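Local coordinates for proteasome assembly chaperone family protein (Thermoplasma acidophilum, PDB 3GAA) that is of unknown function but belongs to the PAC2 family and is probably related to chaperones that help assemble the proteasome, at residues Thr37-Leu42 with Pro196-Ser201; Val48-Met53 with Leu212-Asp217; Asp149-Ala154 with Thr181-Ile186; Phe79-Asn84 with Leu90-Glu95; Val67-Gly72 with Lys231-Gln236. All blocks are in the same frame, centred on the assembly; numbering follows the deposited sequence.

Contact 1. Residues Thr37-Leu42 with Pro196-Ser201; sequences TPTGVL and PGAVLS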
# COMPACT_ATOMS: atom_id res chain seq x y z
N THR A 37 -29.62 23.08 -22.19
CA THR A 37 -30.12 22.68 -23.51
C THR A 37 -29.79 21.22 -23.74
O THR A 37 -28.95 20.67 -23.07
CB THR A 37 -29.50 23.56 -24.61
OG1 THR A 37 -28.22 23.04 -25.01
CG2 THR A 37 -29.32 25.03 -24.09
N PRO A 38 -30.48 20.58 -24.68
CA PRO A 38 -30.12 19.23 -25.17
C PRO A 38 -29.12 19.24 -26.34
O PRO A 38 -28.80 18.15 -26.85
CB PRO A 38 -31.46 18.69 -25.69
CG PRO A 38 -32.20 19.88 -26.15
CD PRO A 38 -31.69 21.08 -25.36
N THR A 39 -28.61 20.41 -26.76
CA THR A 39 -27.93 20.47 -28.01
C THR A 39 -26.55 19.79 -28.02
O THR A 39 -26.18 19.26 -29.05
CB THR A 39 -27.96 21.87 -28.73
OG1 THR A 39 -26.68 22.46 -28.72
CG2 THR A 39 -28.97 22.83 -28.19
N GLY A 40 -25.81 19.73 -26.93
CA GLY A 40 -24.57 18.93 -26.90
C GLY A 40 -24.75 17.43 -27.21
O GLY A 40 -24.05 16.88 -28.07
N VAL A 41 -25.68 16.77 -26.51
CA VAL A 41 -25.95 15.32 -26.72
C VAL A 41 -26.57 15.09 -28.09
O VAL A 41 -26.30 14.09 -28.76
CB VAL A 41 -26.85 14.72 -25.61
CG1 VAL A 41 -26.14 14.75 -24.25
CG2 VAL A 41 -28.07 15.49 -25.50
N LEU A 42 -27.39 16.01 -28.53
CA LEU A 42 -27.91 15.92 -29.87
C LEU A 42 -26.82 16.04 -30.89
O LEU A 42 -26.83 15.31 -31.84
CB LEU A 42 -28.98 16.97 -30.10
CG LEU A 42 -30.29 16.73 -29.33
CD1 LEU A 42 -31.25 17.89 -29.62
CD2 LEU A 42 -30.93 15.39 -29.69
N PRO A 196 -33.40 21.92 -34.17
CA PRO A 196 -32.35 21.34 -35.01
C PRO A 196 -31.32 22.32 -35.58
O PRO A 196 -30.19 21.93 -35.80
CB PRO A 196 -33.11 20.72 -36.17
CG PRO A 196 -34.47 20.57 -35.69
CD PRO A 196 -34.72 21.71 -34.77
N GLY A 197 -31.69 23.56 -35.80
CA GLY A 197 -30.72 24.57 -36.22
C GLY A 197 -29.64 24.85 -35.18
O GLY A 197 -28.56 25.33 -35.53
N ALA A 198 -29.91 24.55 -33.90
CA ALA A 198 -28.88 24.66 -32.87
C ALA A 198 -27.79 23.63 -33.22
O ALA A 198 -26.62 23.96 -33.46
CB ALA A 198 -29.46 24.41 -31.50
N VAL A 199 -28.19 22.38 -33.34
CA VAL A 199 -27.28 21.38 -33.70
C VAL A 199 -26.56 21.67 -35.03
O VAL A 199 -25.39 21.54 -35.12
CB VAL A 199 -27.97 20.01 -33.71
CG1 VAL A 199 -26.99 18.91 -34.24
CG2 VAL A 199 -28.41 19.70 -32.29
N LEU A 200 -27.28 22.10 -36.06
CA LEU A 200 -26.66 22.40 -37.33
C LEU A 200 -25.55 23.43 -37.21
O LEU A 200 -24.48 23.19 -37.72
CB LEU A 200 -27.70 22.85 -38.33
CG LEU A 200 -27.10 23.39 -39.64
CD1 LEU A 200 -26.20 22.33 -40.36
CD2 LEU A 200 -28.25 23.85 -40.49
N SER A 201 -25.74 24.51 -36.48
CA SER A 201 -24.69 25.52 -36.32
C SER A 201 -23.41 25.02 -35.67
O SER A 201 -22.28 25.46 -36.06
CB SER A 201 -25.17 26.60 -35.43
OG SER A 201 -26.32 27.15 -35.98

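Contact 2. Residues Val48-Met53 with Leu212-Asp217; sequences VETLGM and LKIKTD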
# COMPACT_ATOMS: atom_id res chain seq x y z
N VAL A 48 -21.92 10.86 -34.18
CA VAL A 48 -21.70 9.42 -33.98
C VAL A 48 -22.38 8.66 -35.08
O VAL A 48 -21.76 7.85 -35.77
CB VAL A 48 -22.34 8.88 -32.68
CG1 VAL A 48 -22.52 7.40 -32.75
CG2 VAL A 48 -21.48 9.22 -31.44
N GLU A 49 -23.65 8.93 -35.28
CA GLU A 49 -24.35 8.29 -36.38
C GLU A 49 -23.78 8.67 -37.73
O GLU A 49 -23.58 7.81 -38.56
CB GLU A 49 -25.82 8.62 -36.36
CG GLU A 49 -26.63 7.73 -37.36
CD GLU A 49 -26.55 8.22 -38.83
OE1 GLU A 49 -26.28 9.45 -39.04
OE2 GLU A 49 -26.74 7.39 -39.78
N THR A 50 -23.51 9.95 -37.97
CA THR A 50 -23.20 10.35 -39.34
C THR A 50 -21.74 10.05 -39.72
O THR A 50 -21.47 9.80 -40.84
CB THR A 50 -23.77 11.77 -39.74
OG1 THR A 50 -22.75 12.60 -40.32
CG2 THR A 50 -24.38 12.50 -38.58
N LEU A 51 -20.80 9.96 -38.80
CA LEU A 51 -19.49 9.46 -39.22
C LEU A 51 -19.45 7.95 -39.12
O LEU A 51 -18.48 7.30 -39.50
CB LEU A 51 -18.35 10.07 -38.42
CG LEU A 51 -18.07 11.59 -38.59
CD1 LEU A 51 -16.87 11.97 -37.65
CD2 LEU A 51 -17.84 12.02 -40.02
N GLY A 52 -20.53 7.35 -38.63
CA GLY A 52 -20.61 5.89 -38.58
C GLY A 52 -19.56 5.38 -37.63
O GLY A 52 -18.85 4.46 -37.93
N MET A 53 -19.47 6.03 -36.48
CA MET A 53 -18.43 5.75 -35.54
C MET A 53 -18.89 4.49 -34.82
O MET A 53 -20.06 4.10 -34.92
CB MET A 53 -18.32 6.91 -34.56
CG MET A 53 -17.94 8.24 -35.16
SD MET A 53 -17.90 9.54 -33.95
CE MET A 53 -16.16 9.55 -33.61
N LEU A 212 -13.18 18.30 -40.15
CA LEU A 212 -13.88 17.03 -40.18
C LEU A 212 -14.78 17.36 -41.31
O LEU A 212 -14.90 18.57 -41.60
CB LEU A 212 -14.67 16.83 -38.90
CG LEU A 212 -13.86 17.09 -37.63
CD1 LEU A 212 -14.52 16.38 -36.44
CD2 LEU A 212 -12.41 16.66 -37.81
N LYS A 213 -15.40 16.42 -42.00
CA LYS A 213 -16.37 16.90 -42.99
C LYS A 213 -17.68 16.24 -42.75
O LYS A 213 -18.12 15.41 -43.50
CB LYS A 213 -15.84 16.70 -44.38
CG LYS A 213 -14.84 17.80 -44.81
CD LYS A 213 -13.55 17.20 -45.43
CE LYS A 213 -13.76 16.53 -46.76
NZ LYS A 213 -12.48 16.64 -47.57
N ILE A 214 -18.27 16.60 -41.62
CA ILE A 214 -19.52 16.03 -41.21
C ILE A 214 -20.63 16.57 -42.15
O ILE A 214 -20.66 17.73 -42.50
CB ILE A 214 -19.81 16.37 -39.77
CG1 ILE A 214 -18.62 16.03 -38.88
CG2 ILE A 214 -20.91 15.57 -39.29
CD1 ILE A 214 -18.50 16.83 -37.57
N LYS A 215 -21.55 15.69 -42.53
CA LYS A 215 -22.33 15.87 -43.72
C LYS A 215 -23.52 16.82 -43.62
O LYS A 215 -23.80 17.53 -44.63
CB LYS A 215 -22.96 14.56 -44.21
CG LYS A 215 -22.16 13.60 -44.98
CD LYS A 215 -22.99 12.28 -45.23
CE LYS A 215 -22.17 11.27 -46.11
NZ LYS A 215 -22.75 9.88 -46.21
N THR A 216 -24.31 16.79 -42.56
CA THR A 216 -25.64 17.54 -42.60
C THR A 216 -26.80 17.10 -43.58
O THR A 216 -27.91 17.68 -43.52
CB THR A 216 -25.55 19.11 -42.81
OG1 THR A 216 -25.52 19.41 -44.22
CG2 THR A 216 -24.42 19.73 -42.05
N ASP A 217 -26.57 16.12 -44.44
CA ASP A 217 -27.70 15.48 -45.12
C ASP A 217 -28.72 14.88 -44.11
O ASP A 217 -28.35 14.13 -43.17
CB ASP A 217 -27.20 14.41 -46.09
CG ASP A 217 -26.29 14.99 -47.19
OD1 ASP A 217 -26.78 15.50 -48.25
OD2 ASP A 217 -25.07 14.94 -46.99

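Contact 3. Residues Asp149-Ala154 with Thr181-Ile186; sequences DKFKKA and TGLSFI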
# COMPACT_ATOMS: atom_id res chain seq x y z
N ASP A 149 -8.96 34.31 -32.11
CA ASP A 149 -8.63 35.23 -33.19
C ASP A 149 -8.80 34.63 -34.56
O ASP A 149 -9.37 35.28 -35.41
CB ASP A 149 -7.22 35.79 -32.98
CG ASP A 149 -7.17 36.91 -31.87
OD1 ASP A 149 -8.01 36.90 -30.89
OD2 ASP A 149 -6.30 37.83 -31.99
N LYS A 150 -8.35 33.39 -34.78
CA LYS A 150 -8.70 32.64 -35.99
C LYS A 150 -10.21 32.54 -36.14
O LYS A 150 -10.78 32.95 -37.13
CB LYS A 150 -8.12 31.23 -35.96
CG LYS A 150 -6.58 31.12 -35.97
CD LYS A 150 -6.07 29.70 -36.45
CE LYS A 150 -4.87 29.09 -35.64
NZ LYS A 150 -5.33 28.09 -34.54
N PHE A 151 -10.88 32.02 -35.11
CA PHE A 151 -12.34 31.88 -35.12
C PHE A 151 -13.12 33.12 -35.42
O PHE A 151 -14.26 33.04 -35.83
CB PHE A 151 -12.85 31.36 -33.78
CG PHE A 151 -12.47 29.94 -33.48
CD1 PHE A 151 -11.89 29.12 -34.43
CD2 PHE A 151 -12.73 29.42 -32.22
CE1 PHE A 151 -11.56 27.81 -34.14
CE2 PHE A 151 -12.40 28.12 -31.90
CZ PHE A 151 -11.80 27.31 -32.86
N LYS A 152 -12.51 34.27 -35.20
CA LYS A 152 -13.18 35.56 -35.38
C LYS A 152 -13.28 35.98 -36.85
O LYS A 152 -14.28 36.53 -37.30
CB LYS A 152 -12.39 36.62 -34.66
CG LYS A 152 -13.20 37.84 -34.33
CD LYS A 152 -12.85 38.37 -32.92
CE LYS A 152 -13.14 37.33 -31.77
NZ LYS A 152 -12.33 37.66 -30.55
N LYS A 153 -12.22 35.71 -37.60
CA LYS A 153 -12.28 35.84 -39.05
C LYS A 153 -13.32 34.86 -39.59
O LYS A 153 -13.79 35.02 -40.70
CB LYS A 153 -10.92 35.56 -39.68
CG LYS A 153 -9.78 36.43 -39.14
CD LYS A 153 -8.36 35.76 -39.27
CE LYS A 153 -7.51 35.91 -37.93
NZ LYS A 153 -6.10 35.29 -37.91
N ALA A 154 -13.68 33.83 -38.82
CA ALA A 154 -14.63 32.81 -39.27
C ALA A 154 -16.06 33.17 -38.96
O ALA A 154 -16.97 32.42 -39.31
CB ALA A 154 -14.30 31.47 -38.65
N THR A 181 -5.17 21.51 -26.24
CA THR A 181 -6.02 22.60 -26.70
C THR A 181 -7.43 22.20 -26.44
O THR A 181 -7.83 21.14 -26.91
CB THR A 181 -5.91 22.85 -28.22
OG1 THR A 181 -4.57 23.19 -28.52
CG2 THR A 181 -6.84 24.00 -28.64
N GLY A 182 -8.16 23.02 -25.69
CA GLY A 182 -9.57 22.79 -25.39
C GLY A 182 -10.39 24.02 -25.77
O GLY A 182 -9.99 25.12 -25.42
N LEU A 183 -11.45 23.86 -26.56
CA LEU A 183 -12.40 24.93 -26.72
C LEU A 183 -13.75 24.43 -26.57
O LEU A 183 -13.95 23.25 -26.48
CB LEU A 183 -12.28 25.72 -28.01
CG LEU A 183 -12.26 25.04 -29.35
CD1 LEU A 183 -10.89 24.34 -29.49
CD2 LEU A 183 -13.43 24.12 -29.41
N SER A 184 -14.68 25.36 -26.48
CA SER A 184 -16.07 25.05 -26.47
C SER A 184 -16.82 25.90 -27.53
O SER A 184 -16.46 27.03 -27.75
CB SER A 184 -16.62 25.29 -25.07
OG SER A 184 -18.01 25.48 -25.18
N PHE A 185 -17.83 25.33 -28.20
CA PHE A 185 -18.74 26.13 -29.00
C PHE A 185 -20.11 26.14 -28.30
O PHE A 185 -20.58 25.10 -27.80
CB PHE A 185 -18.88 25.55 -30.40
CG PHE A 185 -17.63 25.63 -31.24
CD1 PHE A 185 -17.03 26.84 -31.52
CD2 PHE A 185 -17.09 24.52 -31.79
CE1 PHE A 185 -15.95 26.93 -32.29
CE2 PHE A 185 -15.96 24.60 -32.58
CZ PHE A 185 -15.39 25.81 -32.81
N ILE A 186 -20.73 27.31 -28.24
CA ILE A 186 -22.07 27.46 -27.71
C ILE A 186 -23.00 28.14 -28.71
O ILE A 186 -22.64 29.09 -29.45
CB ILE A 186 -22.10 28.25 -26.40
CG1 ILE A 186 -21.05 27.72 -25.40
CG2 ILE A 186 -23.46 28.12 -25.78
CD1 ILE A 186 -19.68 28.44 -25.46

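Contact 4. Residues Phe79-Asn84 with Leu90-Glu95; sequences FRIYAN and LVAMCE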
# COMPACT_ATOMS: atom_id res chain seq x y z
N PHE A 79 -23.03 6.74 -20.44
CA PHE A 79 -21.78 7.44 -20.80
C PHE A 79 -20.89 6.54 -21.68
O PHE A 79 -20.31 5.56 -21.18
CB PHE A 79 -21.02 7.82 -19.53
CG PHE A 79 -20.05 8.99 -19.69
CD1 PHE A 79 -19.17 9.06 -20.72
CD2 PHE A 79 -19.97 9.97 -18.72
CE1 PHE A 79 -18.28 10.10 -20.82
CE2 PHE A 79 -19.09 11.00 -18.83
CZ PHE A 79 -18.26 11.07 -19.87
N ARG A 80 -20.75 6.93 -22.96
CA ARG A 80 -20.13 6.14 -24.03
C ARG A 80 -19.14 6.98 -24.81
O ARG A 80 -19.34 8.15 -24.96
CB ARG A 80 -21.19 5.63 -24.98
CG ARG A 80 -21.98 4.51 -24.37
CD ARG A 80 -23.22 4.03 -25.17
NE ARG A 80 -24.30 4.97 -24.92
CZ ARG A 80 -24.62 5.97 -25.72
NH1 ARG A 80 -23.97 6.13 -26.87
NH2 ARG A 80 -25.59 6.81 -25.39
N ILE A 81 -18.07 6.36 -25.30
CA ILE A 81 -17.06 7.02 -26.08
C ILE A 81 -16.90 6.28 -27.38
O ILE A 81 -16.75 5.09 -27.38
CB ILE A 81 -15.73 7.10 -25.34
CG1 ILE A 81 -15.97 7.75 -23.96
CG2 ILE A 81 -14.69 7.84 -26.20
CD1 ILE A 81 -14.75 7.92 -23.18
N TYR A 82 -16.93 7.01 -28.48
CA TYR A 82 -16.85 6.43 -29.79
C TYR A 82 -15.66 6.93 -30.54
O TYR A 82 -15.19 8.02 -30.28
CB TYR A 82 -18.06 6.82 -30.61
CG TYR A 82 -19.35 6.30 -30.07
CD1 TYR A 82 -19.95 5.15 -30.63
CD2 TYR A 82 -20.04 6.99 -29.06
CE1 TYR A 82 -21.17 4.66 -30.17
CE2 TYR A 82 -21.29 6.51 -28.60
CZ TYR A 82 -21.83 5.35 -29.18
OH TYR A 82 -23.01 4.84 -28.75
N ALA A 83 -15.25 6.14 -31.52
CA ALA A 83 -14.18 6.42 -32.44
C ALA A 83 -14.71 6.27 -33.84
O ALA A 83 -15.54 5.42 -34.13
CB ALA A 83 -13.09 5.44 -32.25
N ASN A 84 -14.21 7.09 -34.74
CA ASN A 84 -14.35 6.84 -36.15
C ASN A 84 -13.33 5.79 -36.61
O ASN A 84 -12.57 5.20 -35.83
CB ASN A 84 -14.25 8.15 -36.96
CG ASN A 84 -12.85 8.67 -37.06
OD1 ASN A 84 -12.50 9.33 -38.02
ND2 ASN A 84 -12.04 8.40 -36.08
N LEU A 90 -12.82 11.28 -31.86
CA LEU A 90 -13.56 10.58 -30.88
C LEU A 90 -14.77 11.43 -30.51
O LEU A 90 -14.77 12.67 -30.67
CB LEU A 90 -12.70 10.33 -29.64
CG LEU A 90 -11.38 9.55 -29.79
CD1 LEU A 90 -10.79 9.36 -28.44
CD2 LEU A 90 -11.54 8.22 -30.43
N VAL A 91 -15.80 10.76 -30.03
CA VAL A 91 -16.91 11.46 -29.40
C VAL A 91 -17.18 10.88 -28.01
O VAL A 91 -17.23 9.68 -27.83
CB VAL A 91 -18.22 11.41 -30.21
CG1 VAL A 91 -19.37 11.91 -29.30
CG2 VAL A 91 -18.06 12.19 -31.60
N ALA A 92 -17.30 11.76 -27.03
CA ALA A 92 -17.58 11.38 -25.69
C ALA A 92 -18.94 11.96 -25.45
O ALA A 92 -19.14 13.15 -25.69
CB ALA A 92 -16.55 11.98 -24.77
N MET A 93 -19.89 11.12 -25.05
CA MET A 93 -21.23 11.62 -24.72
C MET A 93 -21.79 11.01 -23.51
O MET A 93 -21.60 9.82 -23.26
CB MET A 93 -22.27 11.39 -25.81
CG MET A 93 -22.62 9.94 -26.18
SD MET A 93 -23.75 10.12 -27.59
CE MET A 93 -23.90 8.55 -28.43
N CYS A 94 -22.53 11.83 -22.78
CA CYS A 94 -23.26 11.38 -21.64
C CYS A 94 -24.71 11.83 -21.66
O CYS A 94 -25.00 13.01 -21.69
CB CYS A 94 -22.56 11.88 -20.40
SG CYS A 94 -23.24 11.03 -18.94
N GLU A 95 -25.62 10.87 -21.65
CA GLU A 95 -27.03 11.14 -21.90
C GLU A 95 -27.86 11.55 -20.69
O GLU A 95 -29.06 11.75 -20.84
CB GLU A 95 -27.66 9.90 -22.49
CG GLU A 95 -27.01 9.45 -23.79
CD GLU A 95 -27.81 8.40 -24.59
OE1 GLU A 95 -27.87 7.24 -24.13
OE2 GLU A 95 -28.34 8.71 -25.71

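Contact 5. Residues Val67-Gly72 with Lys231-Gln236; sequences VAVFVG and KKIEEQ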
# COMPACT_ATOMS: atom_id res chain seq x y z
N VAL A 67 -28.23 4.41 -13.99
CA VAL A 67 -29.50 4.29 -14.65
C VAL A 67 -29.15 3.81 -16.04
O VAL A 67 -28.15 4.24 -16.60
CB VAL A 67 -30.04 5.68 -14.74
CG1 VAL A 67 -30.71 5.88 -16.05
CG2 VAL A 67 -30.94 5.93 -13.59
N ALA A 68 -29.92 2.90 -16.61
CA ALA A 68 -29.71 2.48 -18.01
C ALA A 68 -30.69 3.22 -18.92
O ALA A 68 -31.84 3.46 -18.52
CB ALA A 68 -29.87 0.99 -18.15
N VAL A 69 -30.24 3.62 -20.12
CA VAL A 69 -31.17 4.21 -21.09
C VAL A 69 -31.71 3.17 -22.08
O VAL A 69 -30.99 2.33 -22.58
CB VAL A 69 -30.63 5.45 -21.80
CG1 VAL A 69 -29.15 5.58 -21.63
CG2 VAL A 69 -31.01 5.44 -23.25
N PHE A 70 -33.01 3.20 -22.29
CA PHE A 70 -33.69 2.26 -23.15
C PHE A 70 -34.69 2.99 -24.05
O PHE A 70 -35.68 2.40 -24.45
CB PHE A 70 -34.40 1.23 -22.30
CG PHE A 70 -34.99 0.09 -23.06
CD1 PHE A 70 -34.19 -0.70 -23.89
CD2 PHE A 70 -36.36 -0.24 -22.93
CE1 PHE A 70 -34.76 -1.79 -24.59
CE2 PHE A 70 -36.92 -1.32 -23.62
CZ PHE A 70 -36.12 -2.10 -24.46
N VAL A 71 -34.43 4.26 -24.37
CA VAL A 71 -35.36 5.02 -25.18
C VAL A 71 -35.21 4.50 -26.58
O VAL A 71 -34.10 4.16 -27.01
CB VAL A 71 -35.13 6.55 -25.12
CG1 VAL A 71 -33.89 6.95 -25.94
CG2 VAL A 71 -36.41 7.30 -25.58
N GLY A 72 -36.34 4.43 -27.27
CA GLY A 72 -36.41 3.74 -28.55
C GLY A 72 -35.99 2.28 -28.51
O GLY A 72 -35.42 1.77 -29.48
N LYS A 231 -35.97 14.17 -24.91
CA LYS A 231 -36.98 14.83 -24.10
C LYS A 231 -37.65 13.83 -23.18
O LYS A 231 -37.85 14.10 -22.03
CB LYS A 231 -38.03 15.44 -25.03
CG LYS A 231 -38.55 16.79 -24.66
CD LYS A 231 -39.93 16.73 -23.99
CE LYS A 231 -40.78 18.02 -24.20
NZ LYS A 231 -41.68 17.96 -25.42
N LYS A 232 -37.97 12.65 -23.70
CA LYS A 232 -38.55 11.59 -22.88
C LYS A 232 -37.67 11.25 -21.69
O LYS A 232 -38.12 10.90 -20.59
CB LYS A 232 -38.71 10.32 -23.70
CG LYS A 232 -39.88 10.28 -24.66
CD LYS A 232 -40.31 8.81 -24.84
CE LYS A 232 -40.90 8.51 -26.21
NZ LYS A 232 -42.14 9.31 -26.44
N ILE A 233 -36.39 11.33 -21.89
CA ILE A 233 -35.51 10.94 -20.85
C ILE A 233 -35.17 12.07 -19.86
O ILE A 233 -35.00 11.83 -18.66
CB ILE A 233 -34.21 10.37 -21.44
CG1 ILE A 233 -34.50 9.08 -22.22
CG2 ILE A 233 -33.18 10.12 -20.35
CD1 ILE A 233 -33.33 8.60 -23.05
N GLU A 234 -35.03 13.29 -20.39
CA GLU A 234 -34.93 14.47 -19.55
C GLU A 234 -36.08 14.29 -18.54
O GLU A 234 -35.87 14.30 -17.34
CB GLU A 234 -35.02 15.81 -20.38
CG GLU A 234 -33.67 16.23 -21.24
CD GLU A 234 -33.79 17.47 -22.31
OE1 GLU A 234 -34.75 17.55 -23.16
OE2 GLU A 234 -32.82 18.32 -22.33
N GLU A 235 -37.27 14.00 -19.05
CA GLU A 235 -38.49 13.99 -18.25
C GLU A 235 -38.66 12.87 -17.29
O GLU A 235 -39.14 13.09 -16.19
CB GLU A 235 -39.72 14.03 -19.15
CG GLU A 235 -39.82 15.39 -19.79
CD GLU A 235 -40.94 15.52 -20.79
OE1 GLU A 235 -41.28 14.51 -21.49
OE2 GLU A 235 -41.45 16.67 -20.88
N GLN A 236 -38.32 11.65 -17.67
CA GLN A 236 -38.44 10.58 -16.71
C GLN A 236 -37.30 10.67 -15.71
O GLN A 236 -37.40 10.21 -14.59
CB GLN A 236 -38.48 9.24 -17.41
CG GLN A 236 -39.67 9.09 -18.34
CD GLN A 236 -39.65 7.76 -19.07
OE1 GLN A 236 -39.09 6.76 -18.56
NE2 GLN A 236 -40.25 7.73 -20.29

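Contact 1. Residues Thr37-Leu42 with Pro196-Ser201
Val199 packs against Thr39 and Leu42, near the N-terminal ends of helices 39-51 and 196-210. Its CG2 methyl does the touching. Val199 CG2 lies 3.5 Å from Leu42 CB and 4.0 Å from Thr39 O. The chi1 of 174° sets Val199 CG1 anti to the backbone N, and CG2 is then the branch that meets helix 39-51. Leu42 meets Val199 through its CB.

Thr39 carries the other half of the contact. Its CG2 methyl meets the Ala198 methyl tip to tip, with Thr39 CG2 and Ala198 CB 3.7 Å apart. The backbones come close at this point: Thr39 CA and Val199 CA are 5.8 Å apart. Thr39 is also held through its backbone. Its N donates to Thr37 OG1 at 3.2 Å and 161°, a capping bond at the start of the helix. On the other helix, Gly197 O accepts from both the N and the OG of Ser201.

Thr189 of strand 181-190 touches Thr37, Thr39 and Ala198, and so lies beside both helices. Leu226 of helix 219-243 packs on Leu42.

No hydrogen bond crosses between the two segments. The capping and helix bonds stay within each segment. What joins the helices here is buried methyl and methylene packing, which depends on the fit of apolar groups and not on charge.

Contact 2. Residues Val48-Met53 with Leu212-Asp217
Thr50 and Ile214 make the closest contact, with Thr50 OG1 3.6 Å from Ile214 CG2. The two side chains cross at about a right angle. Thr50 OG1 is also 4.0 Å from Lys215 N, and no hydrogen bond forms there. The second branch of Ile214 serves Leu51, whose CD2 is 4.2 Å from Ile214 CG1. With CG2 anti to the backbone N and CG1 beside it (chi1 -51°), the isoleucine spreads its branches over two successive helix residues.

The next shell fixes both backbones. Ile214 N donates to Asn207 OD1. On the other side, helix 39-51 ends in a Schellman motif. Met53 N bonds to Val48 O at 3.0 Å, Gly52 N bonds weakly to Glu49 O, and Gly52 has positive phi.

Residues 212-217 join helix 196-210 to helix 219-243. Ile214 also packs on Ile203 and Ile206 of helix 196-210 and on Tyr46 of helix 39-51. Val48 and Met53 pack on Tyr82 of strand 79-83 and Val91 of strand 89-94.

Contact 3. Residues Asp149-Ala154 with Thr181-Ile186
Phe151 reaches from helix 145-153 to Leu183 and Phe185 on strand 181-190. Within 149-154 it carries the whole contact, and the residues on either side of it, Lys150 and Lys152, are exposed. Phe151 CG lies beside the backbone N (chi1 -68°), and the ring is sent toward the strand. Its CE2 corner does most of the touching. Phe151 CE2 is 3.8 Å from Phe185 CE1, and Phe151 CZ is 3.9 Å from Phe185 CZ. The rings are 5.4 Å apart between centroids with planes at 43°, an oblique pair. Leu183 meets Phe151 at the ring edge, where Leu183 CG is 4.0 Å from Phe151 CE2. Leu183 CD2 also lies over one face of the Phe185 ring, toward its rim.

The helix is the connection of a beta-alpha-beta crossover between the parallel neighbouring strands 140-142 and 157-158. Strand 181-190 runs antiparallel to 140-142, next to it in the sheet. Ala209 of helix 196-210 touches both phenylalanines, as do Ala141 and Ile156. An alanine in place of Phe151 would probably open a gap beside Phe185 CE1 and CZ and take away the main link between this helix and the strand.

Farther along the segment, Ala154 N makes weak bonds to Lys150 O and Phe151 O.

Contact 4. Residues Phe79-Asn84 with Leu90-Glu95
Phe79 and Cys94 form the tight end of this antiparallel hairpin. Cys94 CB sits over one face of the Phe79 ring, 3.9 Å from its centroid and 24° off the normal, a CH-pi contact. Cys94 SG approaches the ring obliquely, 4.3 Å from the centroid. The chi1 of -157°, with CG anti to the backbone N, lays the Phe79 ring beside strand 89-94. On the same face follow Ile81 with Ala92 and Ala83 with Leu90, where Ala83 CB is 3.7 Å from Leu90 CD2. Helix 103-117 covers this face through Ile106, Leu110, Trp113 and Val117. An alanine at Phe79 would probably leave Cys94 without its aromatic partner and open a gap toward Ile106.

The face of Arg80, Tyr82, Val91 and Met93 packs partly on helix 39-51 but is less closed, since Tyr82 and Glu95 are partly exposed. Met93 CG lies between the backbone N and the carbonyl carbon (chi1 63°), and its CE reaches Tyr82 CE2. Arg80 NH2 forms a salt bridge to Glu95 OE1, though the exact placing of the guanidinium is doubtful. Arg76 is a second charged partner of Glu95.

Arg80 and Met93 are each 3.0 Å, N to O, from the other. Tyr82 and Val91 bond in the same two-way fashion, Tyr82 N to Val91 O at 2.8 Å. These backbone bonds set the register, while Glu95 probably balances the charge of the buried Arg80.

Contact 5. Residues Val67-Gly72 with Lys231-Gln236
Lys232 meets Val71 through the base of its side chain, with Lys232 CB 4.2 Å from Val71 CG2. The rest of the lysine leads away from the contact.

Ile233 comes next and carries most of the packing. Its chain is extended beyond CG1 (chi2 169°), which carries CD1 out to residues 67-72. Ile233 CD1 lies 3.4 Å from Val71 CG1 and 3.9 Å from Val69 CG2. One methyl therefore touches both valines. The Val69 and Ile233 side chains cross at about a right angle, while Val71 meets Ile233 at a slant. Val71 also packs on Gln229, one turn back along the helix.

Glu234 turns to another side and touches Pro38. Gln236 has its CB facing 67-72 but makes no contact there. Its OE1 accepts from Ala162 N of a second subunit, and Ile233 packs on the same Ala162. Ala68 and Val69 pair antiparallel with a strand of that subunit, so the sheet continues across the interface. Val67 O accepts from Asn173 of the second subunit.

The helix belongs to a region predicted to form a coiled coil. Its bonds Glu235 N to Lys231 O and Gln236 N to Lys232 O are both 3.0 Å long. Between the two segments the contact is apolar packing of Val69, Val71 and Ile233, with the base of Lys232 beside it. No hydrogen bond crosses, while Gln236 OE1 and Val67 O bond to the second subunit.

In the fold
Contacts 1 and 2 share helix 39-51 and lie 14 Å apart between centres. They touch where Leu200 meets Thr216. Contact 4 is a hairpin of the mixed sheet. It is formed between residues close in sequence and touches contacts 1, 2 and 5. Contact 3 reaches the same sheet farther on, through strand 181-190, and its centre is 32 Å from that of contact 5, on the opposite side of the chain's centre. Along the chain, contacts 1, 2 and 5 cross, each tying an early segment to a late one, while contacts 4 and 3 close in series between them. The C-terminal helices thus pack back onto the N-terminal half, and contact 5 continues into a subunit interface.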